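PDB 3PM6: putative fructose-bisphosphate aldolase, which belongs to the class II aldolase family of TIM-barrel proteins and carries a bound zinc ion in this model. Local coordinates for residues 27-35 against 245-255; 36-46 against 275-283. All blocks are in the same frame, centred on the assembly; numbering follows the deposited sequence.

Interaction 1. Residues 27-35 against 245-255; sequences FAIPAICVY and VAKVNVNRAVN
Residues Ile29 to Ile32 lie beside Lys247 to Val250 as parallel strands, the axes of 29-33 and 245-250 being 4.6 Å apart at the closest point and 24° apart in direction. Five backbone bonds zip them up: Ile29, Ala31 and Cys33 give their N-H groups to the carbonyls of Ala246, Val248 and Val250, and the carbonyls of Ile29 and Ala31 accept from Val248 N and Val250 N. On one face of the sheet, Ala31 CB sits 3.3 Å from Asn249 OD1, with the lysine chain of Lys247 running past the same methyl. Lys247 NZ bends back to Asn249 OD1 at 3.0 Å, in the carbonyl plane and on a lone pair, while its salt bridge goes to Glu148. These are the first and last strands of the TIM barrel, so their pairing closes the cylinder. Asn249 faces inward beside His227, and its side chain comes within about 4 Å of the zinc ion. The outer face is apolar: Ile32 lies side by side with Val250, CD1 reaching Val250 CB at 3.8 Å, and Ile32 CG2 meets Val254 CG2 at the start of the next helix. Beyond the strands the grip passes to amides. Asn255 ND2 spends both N-H bonds, one on Cys33 O at 2.9 Å and the other on Asn251 OD1 at 2.8 Å; with a water linking its OD1 to Tyr35 N, the rotation of this amide is fixed. With its CG swung anti to the backbone N (chi1 -177°), Asn251 carries its ND2 to Tyr35 OH at 3.0 Å; ring and amide planes stand 44° apart. That hydroxyl also bonds Asp159 O, and Asn251 ND2 also gives to Glu158, two bonds that set the turn of the Asn251 amide.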
loop_
_atom_site.group_PDB
_atom_site.type_symbol
_atom_site.label_atom_id
_atom_site.label_comp_id
_atom_site.label_asym_id
_atom_site.label_seq_id
_atom_site.Cartn_x
_atom_site.Cartn_y
_atom_site.Cartn_z
ATOM N N PHE A 27 -11.369 -18.674 21.029
ATOM C CA PHE A 27 -10.138 -17.989 20.645
ATOM C C PHE A 27 -10.465 -16.544 20.316
ATOM O O PHE A 27 -11.630 -16.135 20.450
ATOM C CB PHE A 27 -9.400 -18.724 19.523
ATOM C CG PHE A 27 -10.137 -18.740 18.209
ATOM C CD1 PHE A 27 -11.211 -19.623 17.999
ATOM C CD2 PHE A 27 -9.750 -17.877 17.177
ATOM C CE1 PHE A 27 -11.889 -19.624 16.787
ATOM C CE2 PHE A 27 -10.413 -17.875 15.962
ATOM C CZ PHE A 27 -11.493 -18.735 15.766
ATOM N N ALA A 28 -9.449 -15.766 19.934
ATOM C CA ALA A 28 -9.669 -14.389 19.473
ATOM C C ALA A 28 -9.061 -14.169 18.089
ATOM O O ALA A 28 -8.089 -14.832 17.708
ATOM C CB ALA A 28 -9.139 -13.384 20.471
ATOM N N ILE A 29 -9.683 -13.253 17.342
ATOM C CA ILE A 29 -9.243 -12.830 16.026
ATOM C C ILE A 29 -8.065 -11.872 16.246
ATOM O O ILE A 29 -8.154 -10.970 17.078
ATOM C CB ILE A 29 -10.410 -12.073 15.310
ATOM C CG1 ILE A 29 -11.643 -12.981 15.176
ATOM C CG2 ILE A 29 -9.975 -11.462 13.953
ATOM C CD1 ILE A 29 -11.401 -14.352 14.447
ATOM N N PRO A 30 -6.942 -12.099 15.545
ATOM C CA PRO A 30 -5.844 -11.134 15.651
ATOM C C PRO A 30 -6.177 -9.912 14.809
ATOM O O PRO A 30 -6.423 -10.056 13.640
ATOM C CB PRO A 30 -4.639 -11.882 15.046
ATOM C CG PRO A 30 -5.248 -12.943 14.108
ATOM C CD PRO A 30 -6.645 -13.240 14.640
ATOM N N ALA A 31 -6.207 -8.732 15.418
ATOM C CA ALA A 31 -6.589 -7.483 14.728
ATOM C C ALA A 31 -5.376 -6.559 14.709
ATOM O O ALA A 31 -5.087 -5.866 15.686
ATOM C CB ALA A 31 -7.764 -6.824 15.448
ATOM N N ILE A 32 -4.637 -6.578 13.615
ATOM C CA ILE A 32 -3.299 -5.998 13.578
ATOM C C ILE A 32 -3.333 -4.667 12.898
ATOM O O ILE A 32 -3.709 -4.583 11.718
ATOM C CB ILE A 32 -2.329 -6.941 12.758
ATOM C CG1 ILE A 32 -2.493 -8.405 13.194
ATOM C CG2 ILE A 32 -0.883 -6.442 12.805
ATOM C CD1 ILE A 32 -2.178 -8.654 14.659
ATOM N N CYS A 33 -2.965 -3.621 13.640
ATOM C CA CYS A 33 -2.800 -2.302 13.095
ATOM C C CYS A 33 -1.617 -2.232 12.193
ATOM O O CYS A 33 -0.504 -2.662 12.554
ATOM C CB CYS A 33 -2.592 -1.273 14.217
ATOM S SG CYS A 33 -3.962 -1.271 15.343
ATOM N N VAL A 34 -1.820 -1.621 11.038
ATOM C CA VAL A 34 -0.711 -1.411 10.101
ATOM C C VAL A 34 -0.786 -0.024 9.516
ATOM O O VAL A 34 -1.854 0.601 9.574
ATOM C CB VAL A 34 -0.742 -2.417 8.931
ATOM C CG1 VAL A 34 -0.449 -3.839 9.406
ATOM C CG2 VAL A 34 -2.041 -2.338 8.174
ATOM N N TYR A 35 0.338 0.431 8.934
ATOM C CA TYR A 35 0.502 1.787 8.388
ATOM C C TYR A 35 0.938 1.769 6.936
ATOM O O TYR A 35 1.161 2.837 6.336
ATOM C CB TYR A 35 1.603 2.553 9.129
ATOM C CG TYR A 35 1.355 2.755 10.594
ATOM C CD1 TYR A 35 0.638 3.858 11.067
ATOM C CD2 TYR A 35 1.850 1.837 11.512
ATOM C CE1 TYR A 35 0.442 4.032 12.453
ATOM C CE2 TYR A 35 1.652 1.997 12.853
ATOM C CZ TYR A 35 0.970 3.092 13.326
ATOM O OH TYR A 35 0.798 3.156 14.687
ATOM N N VAL A 245 -13.265 -12.141 25.486
ATOM C CA VAL A 245 -12.523 -11.417 24.443
ATOM C C VAL A 245 -12.459 -12.212 23.151
ATOM O O VAL A 245 -11.908 -13.321 23.135
ATOM C CB VAL A 245 -11.119 -11.032 24.928
ATOM C CG1 VAL A 245 -10.240 -10.556 23.760
ATOM C CG2 VAL A 245 -11.254 -9.937 26.002
ATOM N N ALA A 246 -13.023 -11.653 22.074
ATOM C CA ALA A 246 -13.067 -12.354 20.794
ATOM C C ALA A 246 -12.247 -11.668 19.724
ATOM O O ALA A 246 -12.117 -12.193 18.626
ATOM C CB ALA A 246 -14.534 -12.507 20.303
ATOM N N LYS A 247 -11.725 -10.488 20.034
ATOM C CA LYS A 247 -10.912 -9.723 19.099
ATOM C C LYS A 247 -9.794 -9.106 19.914
ATOM O O LYS A 247 -10.053 -8.420 20.929
ATOM C CB LYS A 247 -11.754 -8.637 18.420
ATOM C CG LYS A 247 -10.994 -7.707 17.427
ATOM C CD LYS A 247 -12.002 -6.771 16.733
ATOM C CE LYS A 247 -11.368 -5.671 15.903
ATOM N NZ LYS A 247 -11.098 -4.439 16.709
ATOM N N VAL A 248 -8.555 -9.362 19.476
ATOM C CA VAL A 248 -7.357 -8.799 20.108
ATOM C C VAL A 248 -6.619 -7.859 19.146
ATOM O O VAL A 248 -6.114 -8.293 18.084
ATOM C CB VAL A 248 -6.404 -9.940 20.566
ATOM C CG1 VAL A 248 -5.044 -9.379 20.987
ATOM C CG2 VAL A 248 -7.055 -10.771 21.671
ATOM N N ASN A 249 -6.546 -6.577 19.537
ATOM C CA ASN A 249 -5.855 -5.541 18.796
ATOM C C ASN A 249 -4.383 -5.476 19.160
ATOM O O ASN A 249 -4.023 -5.446 20.353
ATOM C CB ASN A 249 -6.453 -4.140 19.094
ATOM C CG ASN A 249 -7.850 -3.963 18.492
ATOM O OD1 ASN A 249 -8.468 -4.932 18.034
ATOM N ND2 ASN A 249 -8.340 -2.736 18.482
ATOM N N VAL A 250 -3.568 -5.299 18.128
ATOM C CA VAL A 250 -2.136 -5.271 18.266
ATOM C C VAL A 250 -1.598 -4.151 17.418
ATOM O O VAL A 250 -2.087 -3.909 16.330
ATOM C CB VAL A 250 -1.531 -6.594 17.745
ATOM C CG1 VAL A 250 -0.038 -6.595 17.924
ATOM C CG2 VAL A 250 -2.139 -7.769 18.497
ATOM N N ASN A 251 -0.568 -3.484 17.906
ATOM C CA ASN A 251 0.100 -2.465 17.109
ATOM C C ASN A 251 1.643 -2.565 17.181
ATOM O O ASN A 251 2.276 -3.190 16.306
ATOM C CB ASN A 251 -0.412 -1.053 17.492
ATOM C CG ASN A 251 0.217 0.027 16.639
ATOM O OD1 ASN A 251 0.974 -0.293 15.728
ATOM N ND2 ASN A 251 -0.071 1.307 16.926
ATOM N N ARG A 252 2.219 -1.929 18.205
ATOM C CA ARG A 252 3.666 -1.890 18.461
ATOM C C ARG A 252 4.359 -3.266 18.404
ATOM O O ARG A 252 5.486 -3.373 17.878
ATOM C CB ARG A 252 3.955 -1.245 19.821
ATOM N N ALA A 253 3.684 -4.303 18.912
ATOM C CA ALA A 253 4.238 -5.654 18.906
ATOM C C ALA A 253 4.687 -6.010 17.497
ATOM O O ALA A 253 5.715 -6.713 17.300
ATOM C CB ALA A 253 3.195 -6.684 19.432
ATOM N N VAL A 254 3.928 -5.512 16.521
ATOM C CA VAL A 254 4.185 -5.813 15.125
ATOM C C VAL A 254 5.034 -4.722 14.480
ATOM O O VAL A 254 6.100 -5.013 13.949
ATOM C CB VAL A 254 2.875 -6.106 14.333
ATOM C CG1 VAL A 254 3.147 -6.195 12.809
ATOM C CG2 VAL A 254 2.238 -7.404 14.873
ATOM N N ASN A 255 4.588 -3.469 14.570
ATOM C CA ASN A 255 5.276 -2.368 13.892
ATOM C C ASN A 255 6.597 -1.939 14.444
ATOM O O ASN A 255 7.310 -1.226 13.760
ATOM C CB ASN A 255 4.355 -1.177 13.723
ATOM C CG ASN A 255 3.204 -1.517 12.857
ATOM O OD1 ASN A 255 3.397 -1.832 11.685
ATOM N ND2 ASN A 255 2.003 -1.572 13.435
HETATM O O HOH W 1 -13.379 -15.635 22.350
HETATM O O HOH W 2 2.472 -1.455 9.107
#

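Interaction 2. Residues 36-46 against 275-283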
loop_
_atom_site.group_PDB
_atom_site.type_symbol
_atom_site.label_atom_id
_atom_site.label_comp_id
_atom_site.label_asym_id
_atom_site.label_seq_id
_atom_site.Cartn_x
_atom_site.Cartn_y
_atom_site.Cartn_z
ATOM N N ASN A 36 1.090 0.567 6.390
ATOM C CA ASN A 36 1.778 0.405 5.145
ATOM C C ASN A 36 1.539 -0.966 4.502
ATOM O O ASN A 36 1.022 -1.923 5.126
ATOM C CB ASN A 36 3.284 0.682 5.336
ATOM C CG ASN A 36 3.881 -0.098 6.497
ATOM O OD1 ASN A 36 3.692 -1.313 6.618
ATOM N ND2 ASN A 36 4.586 0.607 7.369
ATOM N N LEU A 37 1.878 -1.027 3.227
ATOM C CA LEU A 37 1.744 -2.248 2.445
ATOM C C LEU A 37 2.586 -3.388 3.015
ATOM O O LEU A 37 2.155 -4.520 2.969
ATOM C CB LEU A 37 2.134 -1.980 0.978
ATOM C CG LEU A 37 2.304 -3.096 -0.058
ATOM C CD1 LEU A 37 1.155 -4.055 -0.077
ATOM C CD2 LEU A 37 2.423 -2.461 -1.423
ATOM N N GLU A 38 3.766 -3.103 3.559
ATOM C CA GLU A 38 4.534 -4.154 4.198
ATOM C C GLU A 38 3.722 -4.835 5.316
ATOM O O GLU A 38 3.773 -6.049 5.477
ATOM C CB GLU A 38 5.870 -3.634 4.751
ATOM C CG GLU A 38 6.828 -3.123 3.690
ATOM C CD GLU A 38 6.771 -1.605 3.500
ATOM O OE1 GLU A 38 5.664 -1.027 3.551
ATOM O OE2 GLU A 38 7.838 -0.997 3.279
ATOM N N GLY A 39 3.005 -4.041 6.102
ATOM C CA GLY A 39 2.214 -4.587 7.197
ATOM C C GLY A 39 1.025 -5.377 6.683
ATOM O O GLY A 39 0.680 -6.410 7.255
ATOM N N ILE A 40 0.404 -4.888 5.601
ATOM C CA ILE A 40 -0.707 -5.590 4.939
ATOM C C ILE A 40 -0.197 -6.973 4.469
ATOM O O ILE A 40 -0.822 -7.994 4.728
ATOM C CB ILE A 40 -1.302 -4.732 3.771
ATOM C CG1 ILE A 40 -2.031 -3.483 4.311
ATOM C CG2 ILE A 40 -2.193 -5.566 2.834
ATOM C CD1 ILE A 40 -2.164 -2.347 3.295
ATOM N N LEU A 41 0.966 -6.998 3.831
ATOM C CA LEU A 41 1.509 -8.255 3.299
ATOM C C LEU A 41 1.883 -9.182 4.435
ATOM O O LEU A 41 1.591 -10.382 4.365
ATOM C CB LEU A 41 2.731 -8.012 2.403
ATOM C CG LEU A 41 2.330 -7.472 1.036
ATOM C CD1 LEU A 41 3.553 -7.187 0.166
ATOM C CD2 LEU A 41 1.387 -8.464 0.340
ATOM N N ALA A 42 2.516 -8.631 5.470
ATOM C CA ALA A 42 2.853 -9.426 6.666
ATOM C C ALA A 42 1.635 -10.124 7.249
ATOM O O ALA A 42 1.708 -11.314 7.611
ATOM C CB ALA A 42 3.574 -8.559 7.731
ATOM N N ILE A 43 0.507 -9.416 7.325
ATOM C CA ILE A 43 -0.723 -10.019 7.862
ATOM C C ILE A 43 -1.319 -11.122 6.978
ATOM O O ILE A 43 -1.666 -12.187 7.485
ATOM C CB ILE A 43 -1.857 -8.986 8.115
ATOM C CG1 ILE A 43 -1.465 -7.999 9.224
ATOM C CG2 ILE A 43 -3.157 -9.706 8.482
ATOM C CD1 ILE A 43 -2.249 -6.661 9.117
ATOM N N ILE A 44 -1.482 -10.850 5.685
ATOM C CA ILE A 44 -1.995 -11.852 4.739
ATOM C C ILE A 44 -1.112 -13.105 4.775
ATOM O O ILE A 44 -1.627 -14.192 4.794
ATOM C CB ILE A 44 -2.004 -11.347 3.258
ATOM C CG1 ILE A 44 -2.735 -9.993 3.100
ATOM C CG2 ILE A 44 -2.610 -12.419 2.340
ATOM C CD1 ILE A 44 -4.119 -9.963 3.644
ATOM N N ARG A 45 0.209 -12.930 4.774
ATOM C CA ARG A 45 1.118 -14.078 4.708
ATOM C C ARG A 45 1.063 -14.885 6.004
ATOM O O ARG A 45 0.977 -16.125 5.981
ATOM C CB ARG A 45 2.551 -13.618 4.476
ATOM C CG ARG A 45 2.912 -13.398 3.059
ATOM C CD ARG A 45 4.249 -12.674 3.027
ATOM N NE ARG A 45 4.426 -12.000 1.749
ATOM C CZ ARG A 45 5.584 -11.540 1.292
ATOM N NH1 ARG A 45 6.710 -11.675 1.991
ATOM N NH2 ARG A 45 5.616 -10.958 0.108
ATOM N N ALA A 46 1.109 -14.170 7.128
ATOM C CA ALA A 46 1.042 -14.800 8.440
ATOM C C ALA A 46 -0.247 -15.575 8.563
ATOM O O ALA A 46 -0.225 -16.730 8.930
ATOM C CB ALA A 46 1.153 -13.757 9.559
ATOM N N HIS A 275 12.433 -3.948 2.028
ATOM C CA HIS A 275 10.991 -4.195 2.083
ATOM C C HIS A 275 10.714 -5.629 2.481
ATOM O O HIS A 275 9.779 -5.889 3.225
ATOM C CB HIS A 275 10.317 -3.890 0.744
ATOM C CG HIS A 275 10.183 -2.427 0.469
ATOM N ND1 HIS A 275 9.539 -1.567 1.330
ATOM C CD2 HIS A 275 10.599 -1.672 -0.570
ATOM C CE1 HIS A 275 9.578 -0.338 0.839
ATOM N NE2 HIS A 275 10.230 -0.373 -0.306
ATOM N N GLU A 276 11.530 -6.544 1.962
ATOM C CA GLU A 276 11.412 -7.958 2.275
ATOM C C GLU A 276 11.643 -8.228 3.746
ATOM O O GLU A 276 10.868 -8.966 4.375
ATOM C CB GLU A 276 12.366 -8.794 1.405
ATOM C CG GLU A 276 11.920 -8.893 -0.085
ATOM C CD GLU A 276 12.999 -9.488 -1.028
ATOM O OE1 GLU A 276 14.021 -10.058 -0.553
ATOM O OE2 GLU A 276 12.812 -9.380 -2.253
ATOM N N GLU A 277 12.691 -7.615 4.295
ATOM C CA GLU A 277 13.075 -7.866 5.689
ATOM C C GLU A 277 12.059 -7.322 6.719
ATOM O O GLU A 277 11.700 -8.043 7.667
ATOM C CB GLU A 277 14.529 -7.414 5.964
ATOM C CG GLU A 277 15.566 -8.292 5.219
ATOM C CD GLU A 277 17.001 -8.149 5.747
ATOM O OE1 GLU A 277 17.175 -7.656 6.879
ATOM O OE2 GLU A 277 17.955 -8.523 5.033
ATOM N N VAL A 278 11.540 -6.102 6.501
ATOM C CA VAL A 278 10.508 -5.578 7.388
ATOM C C VAL A 278 9.237 -6.422 7.348
ATOM O O VAL A 278 8.596 -6.628 8.374
ATOM C CB VAL A 278 10.186 -4.065 7.175
ATOM C CG1 VAL A 278 11.407 -3.209 7.544
ATOM C CG2 VAL A 278 9.713 -3.760 5.749
ATOM N N THR A 279 8.893 -6.946 6.176
ATOM C CA THR A 279 7.689 -7.744 6.047
ATOM C C THR A 279 7.853 -9.096 6.762
ATOM O O THR A 279 6.950 -9.520 7.494
ATOM C CB THR A 279 7.343 -7.952 4.572
ATOM O OG1 THR A 279 7.355 -6.680 3.919
ATOM C CG2 THR A 279 5.982 -8.587 4.427
ATOM N N ASN A 280 9.003 -9.744 6.557
ATOM C CA ASN A 280 9.315 -10.982 7.251
ATOM C C ASN A 280 9.287 -10.830 8.754
ATOM O O ASN A 280 8.689 -11.637 9.426
ATOM C CB ASN A 280 10.683 -11.538 6.832
ATOM C CG ASN A 280 10.740 -11.890 5.361
ATOM O OD1 ASN A 280 9.700 -12.062 4.727
ATOM N ND2 ASN A 280 11.953 -11.955 4.799
ATOM N N ALA A 281 9.963 -9.807 9.265
ATOM C CA ALA A 281 10.004 -9.534 10.688
ATOM C C ALA A 281 8.600 -9.243 11.279
ATOM O O ALA A 281 8.241 -9.758 12.368
ATOM C CB ALA A 281 10.960 -8.401 10.961
ATOM N N MET A 282 7.803 -8.465 10.551
ATOM C CA MET A 282 6.431 -8.177 10.976
ATOM C C MET A 282 5.596 -9.440 10.881
ATOM O O MET A 282 4.770 -9.682 11.758
ATOM C CB MET A 282 5.801 -7.060 10.144
ATOM C CG MET A 282 6.351 -5.657 10.443
ATOM S SD MET A 282 5.320 -4.351 9.715
ATOM C CE MET A 282 6.134 -4.225 8.157
ATOM N N GLN A 283 5.829 -10.259 9.849
ATOM C CA GLN A 283 5.101 -11.534 9.681
ATOM C C GLN A 283 5.336 -12.455 10.865
ATOM O O GLN A 283 4.387 -13.088 11.369
ATOM C CB GLN A 283 5.487 -12.258 8.384
ATOM C CG GLN A 283 4.585 -13.481 8.064
ATOM C CD GLN A 283 5.052 -14.279 6.854
ATOM O OE1 GLN A 283 5.667 -13.720 5.941
ATOM N NE2 GLN A 283 4.771 -15.604 6.846
HETATM O O HOH W 3 6.850 -11.838 4.699
HETATM O O HOH W 4 9.212 -10.615 2.060
#
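Glu38 is directed toward helix 275-283 and sits as a knob among His275, Val278, Thr279 and Met282. Its chain bends at chi2 (97°), which turns the carboxylate toward the edge of the His275 ring. His275 ND1 donates to Glu38 OE2 at 2.6 Å; the oxygen lies near the ring plane, but the nitrogen approaches from above the carboxylate plane, 43° out of it, and the bond is noticeably bent. Met282 curls at its last torsion to bring CE within 3.5 Å of Glu38 CB, close to Gly39 N. Thr279 is the reciprocal knob, set among Glu38, Leu41, Ala42 and Arg45, with its CG2 3.5 Å from Glu38 O, while OG1 turns back to His275 O of its own helix and also hydrogen-bonds Tyr65 OH of the second subunit. Helix 37-49 is the first to follow a strand of the TIM barrel, and helix 271-292 packs against it; over residues 37-46 and 275-283 the axes come within 8.2 Å and lie 46° apart. At the crossing, small Ala42 lets its CB meet Met282 CB at 3.6 Å and press against the backbone at Gln283. Farther out, Arg45 and Gln283 cross at about a right angle, Arg45 CD being 3.4 Å from Gln283 OE1. The guanidinium reaches Asn280 through two waters, each 2.7 Å from Arg45 NH1, and one of them also donates to Gln283 OE1; the other end of that amide, NE2, bonds Glu287. The same Tyr65 packs on Glu38, Leu41 and Arg45, and Asn36 ND2 of that subunit bonds His275 NE2.

Interaction 1 closes the barrel and interaction 2 lies outside it, their centres about 14 Å apart. Each side is joined along the chain: strand 29-33 leads into helix 37-49, and helix 252-265 into helix 271-292. The two also touch directly, Val34 CG1 meeting Ile43 CD1 at 3.4 Å and Val254 O meeting Met282 CG at 3.6 Å. Interaction 1 lies beside the zinc site of His91, His196 and His227, through Asn249. In depth, its centre is about 5 Å from the centre of the chain, that of interaction 2 about 17 Å. Both contacts reach the second subunit: Tyr35 of interaction 1 packs on its Thr272, Leu37 of interaction 2 on its Leu70.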